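Putative oxidoreductase (Mycobacterium avium, PDB 3QHA) probably catalyses an NAD(P)-dependent alcohol oxidation of the 3-hydroxyisobutyrate dehydrogenase type. Local coordinates at residues L79-V84 and S105-T110. Residues are numbered along the deposited sequence; the frame is centred on the assembly and turned at random.
Sequences LDDAQV and STISDT
Asp81, in the first turn of its helix, reaches across to the backbone of Ile107 and Ser108. Its CG lies anti to its own carbonyl carbon (chi1 -74°), which carries the carboxylate over to the neighbouring loop. There OD1 accepts from Ser108 N at 3.0 Å through its syn lone pair, in a nearly straight bond of 176°. OD2 lies 3.4 Å from Ile107 CA, so the carboxylate rests against the backbone just ahead of that amide. Ser108 OG also approaches OD1, at 3.3 Å, in a weak hydrogen bond. Thr111 OG1 is hydrogen-bonded to both OD1 and Ser108 OG, joining acid and serine in one small polar cluster; a carboxylate suits the place because one oxygen can accept from both a backbone N-H and hydroxyls.

One turn along the helix, the apolar half of the contact begins. Val84 CG2 meets Ile107 CG2 at 3.8 Å, the two side chains crossing at about a right angle; both residues are buried, which suits beta-branched apolar groups, each turning one methyl toward the other. The same Val84 methyl lies 3.7 Å from Ser105 OG, whose hydroxyl accepts a hydrogen bond from the backbone N-H of Val78. Asp80 caps the helix start: its OD1 accepts from Gln83 N at 3.0 Å.

The contact links the loops following the adjacent parallel strands 73-76 and 100-103 of the Rossmann sheet, where they lead into helices 81-92 and 109-119. Ile107 also touches Thr178 of helix 176-204, while Thr106 packs on Leu261 of the second subunit.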
ATOM      1  N   LEU B  79      21.315 -14.556   8.092  1.00 29.73           N
ATOM      2  CA  LEU B  79      21.631 -13.219   7.585  1.00 30.48           C
ATOM      3  C   LEU B  79      21.679 -13.090   6.062  1.00 31.05           C
ATOM      4  O   LEU B  79      21.109 -12.151   5.504  1.00 31.02           O
ATOM      5  CB  LEU B  79      22.966 -12.737   8.167  1.00 31.35           C
ATOM      6  N   ASP B  80      22.362 -14.026   5.398  1.00 31.71           N
ATOM      7  CA  ASP B  80      22.691 -13.887   3.972  1.00 32.34           C
ATOM      8  C   ASP B  80      22.956 -15.239   3.293  1.00 32.69           C
ATOM      9  O   ASP B  80      22.931 -16.278   3.956  1.00 32.35           O
ATOM     10  CB  ASP B  80      23.903 -12.951   3.814  1.00 33.35           C
ATOM     11  CG  ASP B  80      25.130 -13.416   4.609  1.00 33.96           C
ATOM     12  OD1 ASP B  80      25.322 -14.636   4.795  1.00 33.71           O
ATOM     13  OD2 ASP B  80      25.919 -12.546   5.037  1.00 34.78           O
ATOM     14  N   ASP B  81      23.207 -15.221   1.979  1.00 33.59           N
ATOM     15  CA  ASP B  81      23.488 -16.450   1.210  1.00 34.23           C
ATOM     16  C   ASP B  81      24.587 -17.283   1.839  1.00 34.78           C
ATOM     17  O   ASP B  81      24.406 -18.477   2.083  1.00 34.68           O
ATOM     18  CB  ASP B  81      23.938 -16.137  -0.222  1.00 35.19           C
ATOM     19  CG  ASP B  81      22.810 -15.689  -1.106  1.00 35.72           C
ATOM     20  OD1 ASP B  81      22.493 -16.406  -2.081  1.00 36.62           O
ATOM     21  OD2 ASP B  81      22.239 -14.615  -0.825  1.00 37.06           O
ATOM     22  N   ALA B  82      25.731 -16.645   2.072  1.00 35.67           N
ATOM     23  CA  ALA B  82      26.917 -17.332   2.579  1.00 36.51           C
ATOM     24  C   ALA B  82      26.581 -18.188   3.794  1.00 36.07           C
ATOM     25  O   ALA B  82      27.000 -19.340   3.880  1.00 36.49           O
ATOM     26  CB  ALA B  82      28.009 -16.327   2.923  1.00 37.31           C
ATOM     27  N   GLN B  83      25.811 -17.620   4.719  1.00 35.62           N
ATOM     28  CA  GLN B  83      25.400 -18.330   5.932  1.00 35.27           C
ATOM     29  C   GLN B  83      24.374 -19.431   5.652  1.00 34.68           C
ATOM     30  O   GLN B  83      24.408 -20.481   6.298  1.00 34.61           O
ATOM     31  CB  GLN B  83      24.862 -17.348   6.982  1.00 34.92           C
ATOM     32  CG  GLN B  83      25.959 -16.657   7.784  1.00 36.13           C
ATOM     33  CD  GLN B  83      25.428 -15.573   8.712  1.00 36.52           C
ATOM     34  OE1 GLN B  83      24.375 -15.728   9.335  1.00 36.31           O
ATOM     35  NE2 GLN B  83      26.165 -14.469   8.814  1.00 37.39           N
ATOM     36  N   VAL B  84      23.468 -19.201   4.701  1.00 34.30           N
ATOM     37  CA  VAL B  84      22.512 -20.235   4.300  1.00 33.96           C
ATOM     38  C   VAL B  84      23.259 -21.446   3.745  1.00 34.78           C
ATOM     39  O   VAL B  84      23.010 -22.577   4.160  1.00 34.63           O
ATOM     40  CB  VAL B  84      21.492 -19.727   3.252  1.00 33.59           C
ATOM     41  CG1 VAL B  84      20.691 -20.891   2.675  1.00 33.20           C
ATOM     42  CG2 VAL B  84      20.559 -18.692   3.873  1.00 32.93           C
ATOM     43  N   SER B 105      15.053 -16.792   4.584  1.00 27.13           N
ATOM     44  CA  SER B 105      15.779 -15.523   4.509  1.00 27.81           C
ATOM     45  C   SER B 105      16.271 -15.256   3.091  1.00 28.71           C
ATOM     46  O   SER B 105      16.159 -16.111   2.209  1.00 28.80           O
ATOM     47  CB  SER B 105      16.946 -15.515   5.491  1.00 28.07           C
ATOM     48  OG  SER B 105      17.765 -16.656   5.321  1.00 27.86           O
ATOM     49  N   THR B 106      16.818 -14.062   2.880  1.00 29.72           N
ATOM     50  CA  THR B 106      17.193 -13.620   1.548  1.00 30.72           C
ATOM     51  C   THR B 106      18.313 -14.465   0.943  1.00 31.58           C
ATOM     52  O   THR B 106      19.359 -14.677   1.558  1.00 32.10           O
ATOM     53  CB  THR B 106      17.606 -12.139   1.543  1.00 31.26           C
ATOM     54  OG1 THR B 106      16.530 -11.345   2.064  1.00 31.61           O
ATOM     55  CG2 THR B 106      17.932 -11.678   0.129  1.00 31.82           C
ATOM     56  N   ILE B 107      18.052 -14.957  -0.265  1.00 32.09           N
ATOM     57  CA  ILE B 107      19.045 -15.642  -1.084  1.00 33.02           C
ATOM     58  C   ILE B 107      18.876 -15.194  -2.539  1.00 33.87           C
ATOM     59  O   ILE B 107      17.835 -14.645  -2.911  1.00 33.41           O
ATOM     60  CB  ILE B 107      18.917 -17.184  -0.981  1.00 32.77           C
ATOM     61  CG1 ILE B 107      17.514 -17.658  -1.395  1.00 32.19           C
ATOM     62  CG2 ILE B 107      19.245 -17.648   0.433  1.00 32.18           C
ATOM     63  CD1 ILE B 107      17.267 -19.138  -1.153  1.00 31.94           C
ATOM     64  N   SER B 108      19.911 -15.401  -3.347  1.00 35.34           N
ATOM     65  CA  SER B 108      19.808 -15.216  -4.793  1.00 36.38           C
ATOM     66  C   SER B 108      18.959 -16.363  -5.333  1.00 36.38           C
ATOM     67  O   SER B 108      18.891 -17.420  -4.700  1.00 35.90           O
ATOM     68  CB  SER B 108      21.197 -15.231  -5.435  1.00 37.59           C
ATOM     69  OG  SER B 108      21.793 -16.514  -5.326  1.00 37.97           O
ATOM     70  N   ASP B 109      18.308 -16.179  -6.481  1.00 37.02           N
ATOM     71  CA  ASP B 109      17.427 -17.240  -6.998  1.00 37.09           C
ATOM     72  C   ASP B 109      18.198 -18.478  -7.486  1.00 37.79           C
ATOM     73  O   ASP B 109      17.665 -19.588  -7.448  1.00 37.65           O
ATOM     74  CB  ASP B 109      16.435 -16.723  -8.060  1.00 37.31           C
ATOM     75  CG  ASP B 109      17.099 -16.356  -9.377  1.00 38.87           C
ATOM     76  OD1 ASP B 109      16.530 -16.696 -10.438  1.00 40.04           O
ATOM     77  OD2 ASP B 109      18.175 -15.723  -9.357  1.00 40.22           O
ATOM     78  N   THR B 110      19.448 -18.299  -7.909  1.00 38.79           N
ATOM     79  CA  THR B 110      20.290 -19.437  -8.294  1.00 39.57           C
ATOM     80  C   THR B 110      20.788 -20.249  -7.091  1.00 39.19           C
ATOM     81  O   THR B 110      21.124 -21.421  -7.239  1.00 39.49           O
ATOM     82  CB  THR B 110      21.490 -19.004  -9.167  1.00 40.92           C
ATOM     83  OG1 THR B 110      22.019 -17.765  -8.684  1.00 41.31           O
ATOM     84  CG2 THR B 110      21.060 -18.836 -10.621  1.00 41.56           C
TER